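Local coordinates for protein aminopentol aminotransferase (Sphingopyxis macrogoltabida, PDB 6HBS) that transfers the amino group of aminopentol (hydrolysed fumonisin B1) to pyruvate with pyridoxal phosphate, giving 2-keto-HFB1 and L-alanine in fumonisin B1 degradation, at residues L43-W48 and F379-H384; P64-Y69 and G257-N262; Q71-A76 and A298-R303. All blocks are in the same frame, centred on the assembly; numbering follows the deposited sequence.

Contact 1 (L43-W48 and F379-H384); sequences LGARIW and FLSAAH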
ATOM      1  N   LEU A  43      22.589   6.272   4.576  1.00 17.99           N
ATOM      2  CA  LEU A  43      23.056   5.932   5.892  1.00 17.47           C
ATOM      3  C   LEU A  43      22.990   7.155   6.814  1.00 17.03           C
ATOM      4  O   LEU A  43      23.471   8.251   6.468  1.00 18.20           O
ATOM      5  CB  LEU A  43      24.503   5.425   5.804  1.00 18.87           C
ATOM      6  CG  LEU A  43      25.125   4.977   7.130  1.00 22.12           C
ATOM      7  CD1 LEU A  43      24.448   3.709   7.628  1.00 24.04           C
ATOM      8  CD2 LEU A  43      26.649   4.765   7.010  1.00 24.30           C
ATOM      9  N   GLY A  44      22.430   6.954   8.002  1.00 17.34           N
ATOM     10  CA  GLY A  44      22.332   8.015   8.989  1.00 18.33           C
ATOM     11  C   GLY A  44      21.449   9.131   8.475  1.00 20.58           C
ATOM     12  O   GLY A  44      20.267   8.894   8.254  1.00 19.06           O
ATOM     13  N   ALA A  45      22.025  10.332   8.274  1.00 19.47           N
ATOM     14  CA  ALA A  45      21.304  11.479   7.747  1.00 19.88           C
ATOM     15  C   ALA A  45      21.771  11.807   6.327  1.00 19.47           C
ATOM     16  O   ALA A  45      21.541  12.902   5.855  1.00 19.95           O
ATOM     17  CB  ALA A  45      21.486  12.675   8.658  1.00 21.11           C
ATOM     18  N   ARG A  46      22.393  10.845   5.642  1.00 17.55           N
ATOM     19  CA  ARG A  46      22.941  11.078   4.344  1.00 19.70           C
ATOM     20  C   ARG A  46      22.331  10.141   3.294  1.00 18.26           C
ATOM     21  O   ARG A  46      22.068   8.980   3.563  1.00 20.48           O
ATOM     22  CB  ARG A  46      24.466  10.879   4.372  1.00 22.20           C
ATOM     23  CG  ARG A  46      25.222  12.064   4.955  1.00 26.11           C
ATOM     24  CD  ARG A  46      26.733  11.843   5.042  1.00 27.19           C
ATOM     25  NE  ARG A  46      27.441  13.079   5.398  1.00 28.25           N
ATOM     26  CZ  ARG A  46      27.323  13.698   6.574  1.00 30.16           C
ATOM     27  NH1 ARG A  46      26.594  13.164   7.540  1.00 24.94           N
ATOM     28  NH2 ARG A  46      27.899  14.876   6.758  1.00 31.78           N
ATOM     29  N   ILE A  47      22.254  10.646   2.068  1.00 18.81           N
ATOM     30  CA  ILE A  47      21.963   9.872   0.863  1.00 19.15           C
ATOM     31  C   ILE A  47      23.092  10.122  -0.127  1.00 19.99           C
ATOM     32  O   ILE A  47      23.708  11.188  -0.091  1.00 19.65           O
ATOM     33  CB  ILE A  47      20.612  10.268   0.238  1.00 20.39           C
ATOM     34  CG1 ILE A  47      20.583  11.747  -0.164  1.00 19.73           C
ATOM     35  CG2 ILE A  47      19.487   9.902   1.165  1.00 21.41           C
ATOM     36  CD1 ILE A  47      19.188  12.286  -0.515  1.00 23.34           C
ATOM     37  N   TRP A  48      23.306   9.160  -1.030  1.00 19.89           N
ATOM     38  CA  TRP A  48      24.243   9.266  -2.141  1.00 19.16           C
ATOM     39  C   TRP A  48      23.483   9.031  -3.446  1.00 20.44           C
ATOM     40  O   TRP A  48      22.726   8.045  -3.542  1.00 19.34           O
ATOM     41  CB  TRP A  48      25.355   8.224  -2.008  1.00 19.27           C
ATOM     42  CG  TRP A  48      26.379   8.472  -0.937  1.00 20.89           C
ATOM     43  CD1 TRP A  48      27.644   8.927  -1.153  1.00 21.26           C
ATOM     44  CD2 TRP A  48      26.280   8.224   0.476  1.00 18.58           C
ATOM     45  NE1 TRP A  48      28.330   9.006   0.021  1.00 20.53           N
ATOM     46  CE2 TRP A  48      27.524   8.587   1.040  1.00 20.68           C
ATOM     47  CE3 TRP A  48      25.277   7.778   1.331  1.00 19.50           C
ATOM     48  CZ2 TRP A  48      27.774   8.533   2.404  1.00 20.29           C
ATOM     49  CZ3 TRP A  48      25.521   7.706   2.684  1.00 20.03           C
ATOM     50  CH2 TRP A  48      26.764   8.072   3.217  1.00 21.45           C
ATOM     51  N   PHE A 379      12.328  17.785   6.949  1.00 16.02           N
ATOM     52  CA  PHE A 379      12.247  16.977   8.128  1.00 17.03           C
ATOM     53  C   PHE A 379      13.638  16.831   8.755  1.00 17.18           C
ATOM     54  O   PHE A 379      14.634  16.709   8.042  1.00 18.14           O
ATOM     55  CB  PHE A 379      11.766  15.562   7.792  1.00 16.51           C
ATOM     56  CG  PHE A 379      10.403  15.445   7.153  1.00 16.79           C
ATOM     57  CD1 PHE A 379      10.221  15.668   5.799  1.00 16.97           C
ATOM     58  CD2 PHE A 379       9.292  15.152   7.928  1.00 18.29           C
ATOM     59  CE1 PHE A 379       8.964  15.523   5.229  1.00 17.07           C
ATOM     60  CE2 PHE A 379       8.031  15.027   7.359  1.00 18.04           C
ATOM     61  CZ  PHE A 379       7.879  15.178   6.010  1.00 17.02           C
ATOM     62  N   LEU A 380      13.670  16.806  10.085  1.00 17.53           N
ATOM     63  CA  LEU A 380      14.861  16.413  10.832  1.00 18.18           C
ATOM     64  C   LEU A 380      14.709  14.963  11.299  1.00 17.92           C
ATOM     65  O   LEU A 380      13.624  14.520  11.663  1.00 18.79           O
ATOM     66  CB  LEU A 380      15.080  17.343  12.030  1.00 18.71           C
ATOM     67  CG  LEU A 380      15.972  18.555  11.772  1.00 19.50           C
ATOM     68  CD1 LEU A 380      17.406  18.155  11.508  1.00 20.15           C
ATOM     69  CD2 LEU A 380      15.432  19.415  10.641  1.00 20.81           C
ATOM     70  N   SER A 381      15.852  14.262  11.335  1.00 18.33           N
ATOM     71  CA  SER A 381      16.002  12.931  11.916  1.00 18.01           C
ATOM     72  C   SER A 381      16.832  13.030  13.204  1.00 18.72           C
ATOM     73  O   SER A 381      17.672  13.951  13.362  1.00 18.78           O
ATOM     74  CB  SER A 381      16.658  11.985  10.921  1.00 18.94           C
ATOM     75  OG  SER A 381      18.090  12.056  10.969  1.00 19.52           O
ATOM     76  N   ALA A 382      16.668  12.044  14.089  1.00 17.95           N
ATOM     77  CA  ALA A 382      17.534  11.909  15.268  1.00 19.79           C
ATOM     78  C   ALA A 382      18.977  11.550  14.874  1.00 20.49           C
ATOM     79  O   ALA A 382      19.849  11.592  15.763  1.00 22.81           O
ATOM     80  CB  ALA A 382      16.978  10.879  16.231  1.00 19.14           C
ATOM     81  N   ALA A 383      19.260  11.219  13.600  1.00 18.45           N
ATOM     82  CA  ALA A 383      20.613  10.920  13.165  1.00 19.44           C
ATOM     83  C   ALA A 383      21.356  12.162  12.667  1.00 20.43           C
ATOM     84  O   ALA A 383      22.545  12.062  12.422  1.00 20.45           O
ATOM     85  CB  ALA A 383      20.612   9.873  12.087  1.00 19.61           C
ATOM     86  N   HIS A 384      20.671  13.306  12.495  1.00 20.39           N
ATOM     87  CA  HIS A 384      21.349  14.568  12.197  1.00 20.29           C
ATOM     88  C   HIS A 384      22.184  14.991  13.424  1.00 22.11           C
ATOM     89  O   HIS A 384      21.650  15.150  14.479  1.00 25.60           O
ATOM     90  CB  HIS A 384      20.370  15.675  11.804  1.00 20.17           C
ATOM     91  CG  HIS A 384      19.779  15.548  10.435  1.00 18.43           C
ATOM     92  ND1 HIS A 384      18.774  14.639  10.137  1.00 17.98           N
ATOM     93  CD2 HIS A 384      20.065  16.165   9.281  1.00 18.38           C
ATOM     94  CE1 HIS A 384      18.438  14.754   8.873  1.00 18.94           C
ATOM     95  NE2 HIS A 384      19.209  15.692   8.316  1.00 18.93           N
TER
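Gly44 and Ala45, the two central residues of a type II' beta turn from Leu43 to Arg46, face Ala383 and His384 in a type I turn that starts at Ser381, and the CA atoms of Gly44 and Ala383 are 5.4 Å apart. Ala45 has the largest share of the contact. Its CB sits squarely over one face of the His384 imidazole in a CH-pi contact, 3.6 Å from the ring centroid and only 4° off the normal, nearly equidistant from all five ring atoms. Leu380 CD1 covers the opposite face closer to the rim, so the ring is sandwiched between two methyl groups. With CG beside the backbone N of His384 (chi1 -74°), the imidazole folds back over its own turn and brings ND1 to 2.8 Å from Ser381 OG, a hydrogen bond in which either atom could be the donor. The same hydroxyl accepts from Ala383 N at 3.0 Å, forming an ST turn. Beyond the pair, NE2 of His384 makes a weak hydrogen bond to Asp57 O; partners at both nitrogens and methyls over both faces probably limit the rotation of the ring. The first turn closes a beta hairpin with a two-residue loop, in which strands 39-43 and 46-49 run antiparallel at one side of a four-stranded sheet; Leu43 and Arg46 are joined by a reciprocal pair of backbone hydrogen bonds. Gly44 occupies the first central place of this turn with a positive phi of 64°, which suits a residue without a side chain. Next to the ring, Ala383 CB packs against the Gly44 carbonyl group, 3.8 Å from Gly44 C. Arg46 leaves the same hairpin to form a salt bridge through NH1 with Asp388, on the helix 386-405 that follows the second turn.

Contact 2 (P64-Y69 and G257-N262); sequences PNLLGY and GKCFAN. With PLP (pyridoxal-5'-phosphate), chain C.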
ATOM      1  N   PRO A  64       9.772   9.182   6.221  1.00 17.66           N
ATOM      2  CA  PRO A  64      10.073   7.907   6.872  1.00 17.05           C
ATOM      3  C   PRO A  64      11.369   7.791   7.693  1.00 16.48           C
ATOM      4  O   PRO A  64      11.388   7.029   8.633  1.00 16.87           O
ATOM      5  CB  PRO A  64      10.129   6.936   5.691  1.00 17.10           C
ATOM      6  CG  PRO A  64       9.090   7.508   4.723  1.00 17.22           C
ATOM      7  CD  PRO A  64       9.277   9.008   4.847  1.00 17.90           C
ATOM      8  N   ASN A  65      12.414   8.535   7.342  1.00 16.37           N
ATOM      9  CA  ASN A  65      13.676   8.415   8.066  1.00 17.29           C
ATOM     10  C   ASN A  65      13.612   9.263   9.348  1.00 16.93           C
ATOM     11  O   ASN A  65      14.055  10.412   9.362  1.00 17.74           O
ATOM     12  CB  ASN A  65      14.884   8.781   7.205  1.00 17.55           C
ATOM     13  CG  ASN A  65      16.180   8.606   7.978  1.00 17.45           C
ATOM     14  OD1 ASN A  65      16.268   7.698   8.821  1.00 18.86           O
ATOM     15  ND2 ASN A  65      17.163   9.450   7.686  1.00 16.02           N
ATOM     16  N   LEU A  66      13.116   8.655  10.429  1.00 16.22           N
ATOM     17  CA  LEU A  66      12.984   9.325  11.732  1.00 17.80           C
ATOM     18  C   LEU A  66      14.290   9.189  12.518  1.00 19.50           C
ATOM     19  O   LEU A  66      14.676  10.118  13.214  1.00 19.59           O
ATOM     20  CB  LEU A  66      11.832   8.706  12.523  1.00 17.42           C
ATOM     21  CG  LEU A  66      11.519   9.338  13.887  1.00 18.42           C
ATOM     22  CD1 LEU A  66      10.939  10.753  13.744  1.00 18.37           C
ATOM     23  CD2 LEU A  66      10.554   8.480  14.665  1.00 18.28           C
ATOM     24  N   LEU A  67      14.931   8.015  12.454  1.00 19.38           N
ATOM     25  CA  LEU A  67      15.992   7.674  13.429  1.00 18.89           C
ATOM     26  C   LEU A  67      17.340   7.451  12.747  1.00 19.93           C
ATOM     27  O   LEU A  67      18.339   7.140  13.432  1.00 20.07           O
ATOM     28  CB  LEU A  67      15.550   6.420  14.189  1.00 19.73           C
ATOM     29  CG  LEU A  67      14.307   6.598  15.053  1.00 20.76           C
ATOM     30  CD1 LEU A  67      13.901   5.296  15.730  1.00 21.21           C
ATOM     31  CD2 LEU A  67      14.523   7.688  16.095  1.00 23.57           C
ATOM     32  N   GLY A  68      17.386   7.611  11.419  1.00 18.34           N
ATOM     33  CA  GLY A  68      18.581   7.340  10.640  1.00 19.74           C
ATOM     34  C   GLY A  68      18.455   6.139   9.731  1.00 18.41           C
ATOM     35  O   GLY A  68      17.907   5.076  10.109  1.00 18.08           O
ATOM     36  N   TYR A  69      18.945   6.310   8.511  1.00 17.03           N
ATOM     37  CA  TYR A  69      18.924   5.230   7.564  1.00 18.80           C
ATOM     38  C   TYR A  69      19.783   4.067   8.057  1.00 20.97           C
ATOM     39  O   TYR A  69      20.953   4.271   8.419  1.00 18.53           O
ATOM     40  CB  TYR A  69      19.458   5.698   6.220  1.00 18.09           C
ATOM     41  CG  TYR A  69      18.630   6.709   5.469  1.00 18.67           C
ATOM     42  CD1 TYR A  69      17.421   6.373   4.876  1.00 17.31           C
ATOM     43  CD2 TYR A  69      19.097   8.003   5.284  1.00 17.63           C
ATOM     44  CE1 TYR A  69      16.722   7.286   4.094  1.00 17.50           C
ATOM     45  CE2 TYR A  69      18.411   8.921   4.514  1.00 18.39           C
ATOM     46  CZ  TYR A  69      17.214   8.562   3.905  1.00 17.63           C
ATOM     47  OH  TYR A  69      16.548   9.482   3.137  1.00 18.78           O
ATOM     48  N   GLY A 257       1.581   6.865   9.610  1.00 17.25           N
ATOM     49  CA  GLY A 257       2.358   6.206   8.568  1.00 16.90           C
ATOM     50  C   GLY A 257       3.734   6.823   8.502  1.00 17.56           C
ATOM     51  O   GLY A 257       4.224   7.371   9.525  1.00 19.02           O
ATOM     52  N   LYS A 258       4.361   6.675   7.341  1.00 16.47           N
ATOM     53  CA  LYS A 258       5.712   7.170   6.987  1.00 18.72           C
ATOM     54  C   LYS A 258       6.804   6.583   7.896  1.00 17.22           C
ATOM     55  O   LYS A 258       7.626   5.826   7.414  1.00 17.93           O
ATOM     56  CB  LYS A 258       5.747   8.707   6.901  1.00 18.46           C
ATOM     57  CG  LYS A 258       5.055   9.229   5.637  1.00 20.69           C
ATOM     58  CD  LYS A 258       5.078  10.731   5.353  1.00 21.82           C
ATOM     59  CE  LYS A 258       4.635  11.081   3.929  1.00 23.25           C
ATOM     60  NZ  LYS A 258       3.152  11.220   3.741  1.00 29.82           N
ATOM     61  N   CYS A 259       6.877   7.016   9.152  1.00 16.77           N
ATOM     62  CA  CYS A 259       8.117   6.901   9.898  1.00 17.45           C
ATOM     63  C   CYS A 259       8.005   5.997  11.120  1.00 16.81           C
ATOM     64  O   CYS A 259       9.025   5.777  11.752  1.00 17.99           O
ATOM     65  CB  CYS A 259       8.625   8.272  10.333  1.00 17.85           C
ATOM     66  SG  CYS A 259       7.751   8.955  11.758  1.00 20.12           S
ATOM     67  N   PHE A 260       6.852   5.388  11.414  1.00 15.56           N
ATOM     68  CA  PHE A 260       6.776   4.608  12.690  1.00 17.64           C
ATOM     69  C   PHE A 260       7.424   3.212  12.597  1.00 16.46           C
ATOM     70  O   PHE A 260       7.492   2.500  13.596  1.00 16.40           O
ATOM     71  CB  PHE A 260       5.377   4.585  13.295  1.00 17.17           C
ATOM     72  CG  PHE A 260       4.316   3.765  12.617  1.00 17.84           C
ATOM     73  CD1 PHE A 260       4.267   2.388  12.770  1.00 16.54           C
ATOM     74  CD2 PHE A 260       3.320   4.382  11.882  1.00 16.72           C
ATOM     75  CE1 PHE A 260       3.271   1.650  12.151  1.00 17.17           C
ATOM     76  CE2 PHE A 260       2.318   3.641  11.277  1.00 16.65           C
ATOM     77  CZ  PHE A 260       2.277   2.277  11.428  1.00 16.37           C
ATOM     78  N   ALA A 261       7.932   2.836  11.425  1.00 17.15           N
ATOM     79  CA  ALA A 261       8.870   1.683  11.284  1.00 17.85           C
ATOM     80  C   ALA A 261      10.160   2.134  10.583  1.00 16.85           C
ATOM     81  O   ALA A 261      10.860   1.325   9.992  1.00 17.22           O
ATOM     82  CB  ALA A 261       8.166   0.558  10.537  1.00 18.16           C
ATOM     83  N   ASN A 262      10.498   3.430  10.718  1.00 16.63           N
ATOM     84  CA  ASN A 262      11.741   4.025  10.288  1.00 16.61           C
ATOM     85  C   ASN A 262      12.078   3.690   8.822  1.00 17.95           C
ATOM     86  O   ASN A 262      13.242   3.571   8.462  1.00 17.35           O
ATOM     87  CB  ASN A 262      12.926   3.633  11.190  1.00 17.89           C
ATOM     88  CG  ASN A 262      14.093   4.577  11.007  1.00 18.91           C
ATOM     89  OD1 ASN A 262      13.869   5.788  10.950  1.00 18.18           O
ATOM     90  ND2 ASN A 262      15.318   4.049  10.901  1.00 19.56           N
TER
HETATM   91  N1  PLP C 501      -1.707  12.152   4.762  1.00 22.84           N
HETATM   92  C2  PLP C 501      -0.693  13.032   4.912  1.00 22.56           C
HETATM   93  C2A PLP C 501      -0.804  14.213   5.847  1.00 22.58           C
HETATM   94  C3  PLP C 501       0.563  12.794   4.207  1.00 23.46           C
HETATM   95  O3  PLP C 501       1.602  13.644   4.344  1.00 27.16           O
HETATM   96  C4  PLP C 501       0.689  11.599   3.341  1.00 24.14           C
HETATM   97  C4A PLP C 501       1.989  11.378   2.653  1.00 27.75           C
HETATM   98  C5  PLP C 501      -0.529  10.744   3.213  1.00 22.24           C
HETATM   99  C6  PLP C 501      -1.654  11.065   3.962  1.00 21.74           C
HETATM  100  C5A PLP C 501      -0.564   9.491   2.340  1.00 22.22           C
HETATM  101  O4P PLP C 501       0.472   8.548   2.718  1.00 21.35           O
HETATM  102  P   PLP C 501       1.010   7.633   1.506  1.00 20.19           P
HETATM  103  O1P PLP C 501       1.748   8.480   0.572  1.00 21.89           O
HETATM  104  O2P PLP C 501      -0.233   7.096   0.856  1.00 18.60           O
HETATM  105  O3P PLP C 501       1.865   6.641   2.265  1.00 18.00           O
HETATM  106  O   HOH W   1      15.255   5.319   7.627  1.00 19.07           O
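The cofactor-bearing loop of this class-III aminotransferase, 257-262, lies against loop 64-69, with Lys258 touching Pro64 and Asn262 reaching the backbone of 66-68. Lys258 NZ is covalently joined to C4A of pyridoxal phosphate, 1.6 Å away, the internal aldimine. The end of its side chain leads away from Pro64, whereas its carbonyl turns to the proline ring: Lys258 O is 3.2 Å from Pro64 CB. Pro64 O in turn accepts CA-H...O contacts from Cys259 CA and Asn262 CA, and Cys259 CB packs on Leu66 CB at 3.9 Å. The amide of Asn262 does most of the direct polar work. Held anti to the backbone N (chi1 -162°), it lays OD1 before two successive backbone amides: Leu67 N donates at 2.9 Å from above the carbonyl plane, and Leu66 N adds a weaker bond at 3.0 Å. ND2 donates to Gly68 O at 2.9 Å, the acceptor lying near the amide plane. With this amide gone, as in an alanine here, both N-H groups and the Gly68 carbonyl would probably lose these partners and the 66-68 backbone be freer to shift. A water bridges Asn65 OD1 and Asn262 O. Leu66 rests on helices 292-307 and 310-332, Leu67 and Asn262 meet Ile74 of helix 72-82, Pro64 packs on Thr87 of the second subunit, and 257-262 belongs to the connection between strands 253-256 and 267-271.

Contact 3 (Q71-A76 and A298-R303); sequences QSEIEA and AIETLR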
ATOM      1  N   GLN A  71      19.344   2.225  10.699  1.00 21.68           N
ATOM      2  CA  GLN A  71      19.562   2.302  12.113  1.00 21.42           C
ATOM      3  C   GLN A  71      19.695   0.872  12.673  1.00 23.42           C
ATOM      4  O   GLN A  71      18.858   0.013  12.431  1.00 19.98           O
ATOM      5  CB  GLN A  71      18.424   3.053  12.784  1.00 22.92           C
ATOM      6  CG  GLN A  71      18.799   3.664  14.137  1.00 22.94           C
ATOM      7  CD  GLN A  71      18.563   2.726  15.296  1.00 25.90           C
ATOM      8  OE1 GLN A  71      18.099   1.591  15.134  1.00 24.85           O
ATOM      9  NE2 GLN A  71      18.901   3.190  16.493  1.00 27.02           N
ATOM     10  N   SER A  72      20.765   0.619  13.434  1.00 22.05           N
ATOM     11  CA  SER A  72      21.233  -0.735  13.596  1.00 22.32           C
ATOM     12  C   SER A  72      20.285  -1.566  14.476  1.00 20.90           C
ATOM     13  O   SER A  72      20.104  -2.765  14.209  1.00 20.98           O
ATOM     14  CB  SER A  72      22.659  -0.704  14.142  1.00 26.71           C
ATOM     15  OG  SER A  72      22.589  -0.348  15.505  1.00 32.13           O
ATOM     16  N   GLU A  73      19.623  -0.953  15.477  1.00 20.28           N
ATOM     17  CA  GLU A  73      18.694  -1.658  16.317  1.00 20.94           C
ATOM     18  C   GLU A  73      17.412  -2.062  15.543  1.00 21.19           C
ATOM     19  O   GLU A  73      16.875  -3.163  15.704  1.00 20.37           O
ATOM     20  CB  GLU A  73      18.355  -0.826  17.537  1.00 24.05           C
ATOM     21  CG  GLU A  73      19.567  -0.441  18.391  1.00 28.89           C
ATOM     22  CD  GLU A  73      19.192   0.691  19.334  1.00 32.72           C
ATOM     23  OE1 GLU A  73      18.854   0.399  20.478  1.00 36.96           O
ATOM     24  OE2 GLU A  73      19.152   1.855  18.892  1.00 34.32           O
ATOM     25  N   ILE A  74      16.912  -1.187  14.685  1.00 19.19           N
ATOM     26  CA  ILE A  74      15.714  -1.516  13.929  1.00 20.29           C
ATOM     27  C   ILE A  74      16.063  -2.586  12.876  1.00 19.88           C
ATOM     28  O   ILE A  74      15.254  -3.526  12.692  1.00 19.98           O
ATOM     29  CB  ILE A  74      15.090  -0.238  13.342  1.00 21.25           C
ATOM     30  CG1 ILE A  74      14.611   0.665  14.487  1.00 21.51           C
ATOM     31  CG2 ILE A  74      13.970  -0.569  12.343  1.00 20.53           C
ATOM     32  CD1 ILE A  74      14.637   2.123  14.162  1.00 24.86           C
ATOM     33  N   GLU A  75      17.247  -2.485  12.243  1.00 18.67           N
ATOM     34  CA  GLU A  75      17.647  -3.444  11.255  1.00 20.76           C
ATOM     35  C   GLU A  75      17.859  -4.805  11.925  1.00 23.48           C
ATOM     36  O   GLU A  75      17.503  -5.812  11.284  1.00 23.63           O
ATOM     37  CB  GLU A  75      18.908  -3.033  10.496  1.00 23.34           C
ATOM     38  CG  GLU A  75      18.708  -1.806   9.632  1.00 24.05           C
ATOM     39  CD  GLU A  75      17.476  -1.841   8.727  1.00 27.47           C
ATOM     40  OE1 GLU A  75      17.145  -2.934   8.244  1.00 30.46           O
ATOM     41  OE2 GLU A  75      16.841  -0.780   8.535  1.00 30.55           O
ATOM     42  N   ALA A  76      18.348  -4.812  13.185  1.00 21.49           N
ATOM     43  CA  ALA A  76      18.462  -6.059  14.005  1.00 23.87           C
ATOM     44  C   ALA A  76      17.084  -6.689  14.286  1.00 23.25           C
ATOM     45  O   ALA A  76      16.930  -7.905  14.184  1.00 21.02           O
ATOM     46  CB  ALA A  76      19.216  -5.807  15.291  1.00 23.38           C
ATOM     47  N   ALA A 298       8.361  -1.831  13.343  1.00 17.40           N
ATOM     48  CA  ALA A 298       7.538  -0.828  13.984  1.00 17.10           C
ATOM     49  C   ALA A 298       7.629  -1.008  15.500  1.00 19.98           C
ATOM     50  O   ALA A 298       7.697  -0.027  16.237  1.00 18.18           O
ATOM     51  CB  ALA A 298       6.102  -0.925  13.491  1.00 17.38           C
ATOM     52  N   ILE A 299       7.610  -2.266  15.974  1.00 18.18           N
ATOM     53  CA  ILE A 299       7.698  -2.507  17.410  1.00 18.22           C
ATOM     54  C   ILE A 299       8.997  -1.883  17.935  1.00 18.95           C
ATOM     55  O   ILE A 299       9.009  -1.291  19.004  1.00 19.11           O
ATOM     56  CB  ILE A 299       7.570  -4.007  17.738  1.00 18.47           C
ATOM     57  CG1 ILE A 299       6.125  -4.474  17.541  1.00 20.13           C
ATOM     58  CG2 ILE A 299       8.065  -4.337  19.127  1.00 18.76           C
ATOM     59  CD1 ILE A 299       5.969  -5.991  17.609  1.00 20.52           C
ATOM     60  N   GLU A 300      10.101  -2.071  17.227  1.00 18.80           N
ATOM     61  CA  GLU A 300      11.378  -1.590  17.730  1.00 20.33           C
ATOM     62  C   GLU A 300      11.484  -0.054  17.614  1.00 21.21           C
ATOM     63  O   GLU A 300      12.015   0.595  18.488  1.00 18.84           O
ATOM     64  CB  GLU A 300      12.496  -2.288  16.981  1.00 19.64           C
ATOM     65  CG  GLU A 300      13.889  -1.909  17.439  1.00 20.45           C
ATOM     66  CD  GLU A 300      14.241  -2.294  18.863  1.00 24.18           C
ATOM     67  OE1 GLU A 300      13.444  -2.921  19.518  1.00 24.22           O
ATOM     68  OE2 GLU A 300      15.317  -1.915  19.304  1.00 29.65           O
ATOM     69  N   THR A 301      11.020   0.511  16.495  1.00 19.91           N
ATOM     70  CA  THR A 301      10.912   1.962  16.324  1.00 18.78           C
ATOM     71  C   THR A 301      10.053   2.570  17.441  1.00 19.07           C
ATOM     72  O   THR A 301      10.481   3.527  18.082  1.00 20.52           O
ATOM     73  CB  THR A 301      10.348   2.302  14.944  1.00 18.41           C
ATOM     74  OG1 THR A 301      11.172   1.722  13.933  1.00 17.70           O
ATOM     75  CG2 THR A 301      10.241   3.793  14.746  1.00 18.60           C
ATOM     76  N   LEU A 302       8.863   2.009  17.707  1.00 18.06           N
ATOM     77  CA  LEU A 302       8.026   2.531  18.769  1.00 18.84           C
ATOM     78  C   LEU A 302       8.739   2.427  20.136  1.00 20.99           C
ATOM     79  O   LEU A 302       8.561   3.323  20.971  1.00 18.43           O
ATOM     80  CB  LEU A 302       6.679   1.818  18.827  1.00 18.63           C
ATOM     81  CG  LEU A 302       5.725   2.023  17.646  1.00 18.71           C
ATOM     82  CD1 LEU A 302       4.485   1.153  17.811  1.00 19.92           C
ATOM     83  CD2 LEU A 302       5.347   3.492  17.456  1.00 17.90           C
ATOM     84  N   ARG A 303       9.525   1.360  20.376  1.00 19.91           N
ATOM     85  CA  ARG A 303      10.254   1.227  21.654  1.00 21.72           C
ATOM     86  C   ARG A 303      11.261   2.387  21.789  1.00 19.40           C
ATOM     87  O   ARG A 303      11.389   3.019  22.834  1.00 20.23           O
ATOM     88  CB  ARG A 303      10.941  -0.146  21.787  1.00 23.20           C
ATOM     89  CG  ARG A 303      11.680  -0.352  23.113  1.00 24.06           C
ATOM     90  CD  ARG A 303      12.777  -1.406  23.110  1.00 27.11           C
ATOM     91  NE  ARG A 303      13.863  -1.184  22.147  1.00 28.08           N
ATOM     92  CZ  ARG A 303      14.854  -0.324  22.302  1.00 26.89           C
ATOM     93  NH1 ARG A 303      14.897   0.458  23.366  1.00 32.66           N
ATOM     94  NH2 ARG A 303      15.796  -0.230  21.385  1.00 29.78           N
TER
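A roughly antiparallel helix pair, with a salt-bridge network of Glu73, Glu300 and Arg303 along one side and Ile74 packed between the helices, joins helix 72-82 to helix 292-307 of the aminotransferase fold. The short axes run at 149° and approach to 8.8 Å. Bent at its third torsion, the Arg303 chain turns its guanidinium back onto Glu300 one helical turn earlier and grips it side-on: NE hydrogen-bonds to Glu300 OE1 at 3.2 Å, and NH2 to Glu300 OE2 at 2.7 Å. Both oxygens lie in the guanidinium plane, yet the nitrogens meet them from above the carboxylate plane. Across the interface, NH2 also makes a weak, long salt bridge of 3.3 Å to Glu73 OE1, so one nitrogen lies between two carboxylates and probably eases their mutual repulsion; NH1 continues to Glu307. Beside these charges, Ile74 crosses obliquely over the aliphatic part of Glu300, and its CD1 lies 3.5 Å from Thr301 OG1, whose hydroxyl is hydrogen-bonded to Ala297 O. Gln71 NE2 donates to Glu73 OE2 at 2.8 Å, steadying the amide that N-caps the first helix: Ile74 N lies almost in line with the Gln71 side-chain C=O, 3.1 Å from OE1.

How the contacts relate
Contact 2 lies deepest, closest to the chain centre and tied to the cofactor; contact 1 is buried too, whereas contact 3 is only partly so and lies farthest out. Their chemistry follows: a methyl on an imidazole in contact 1, a side-chain amide binding backbone groups in contact 2, charged side chains beside aliphatic packing in contact 3. Contact 2 joins the others. Its loop 64-69 is probably hydrogen-bonded to both turns of contact 1, through Tyr69 N with Gly44 O and Leu66 O with Ala382 N. Toward contact 3, Leu67 CD1 packs 3.6 Å from Ile74 CD1, and Phe260 O of loop 257-262 meets Thr301 CB. Contacts 1 and 3 do not touch.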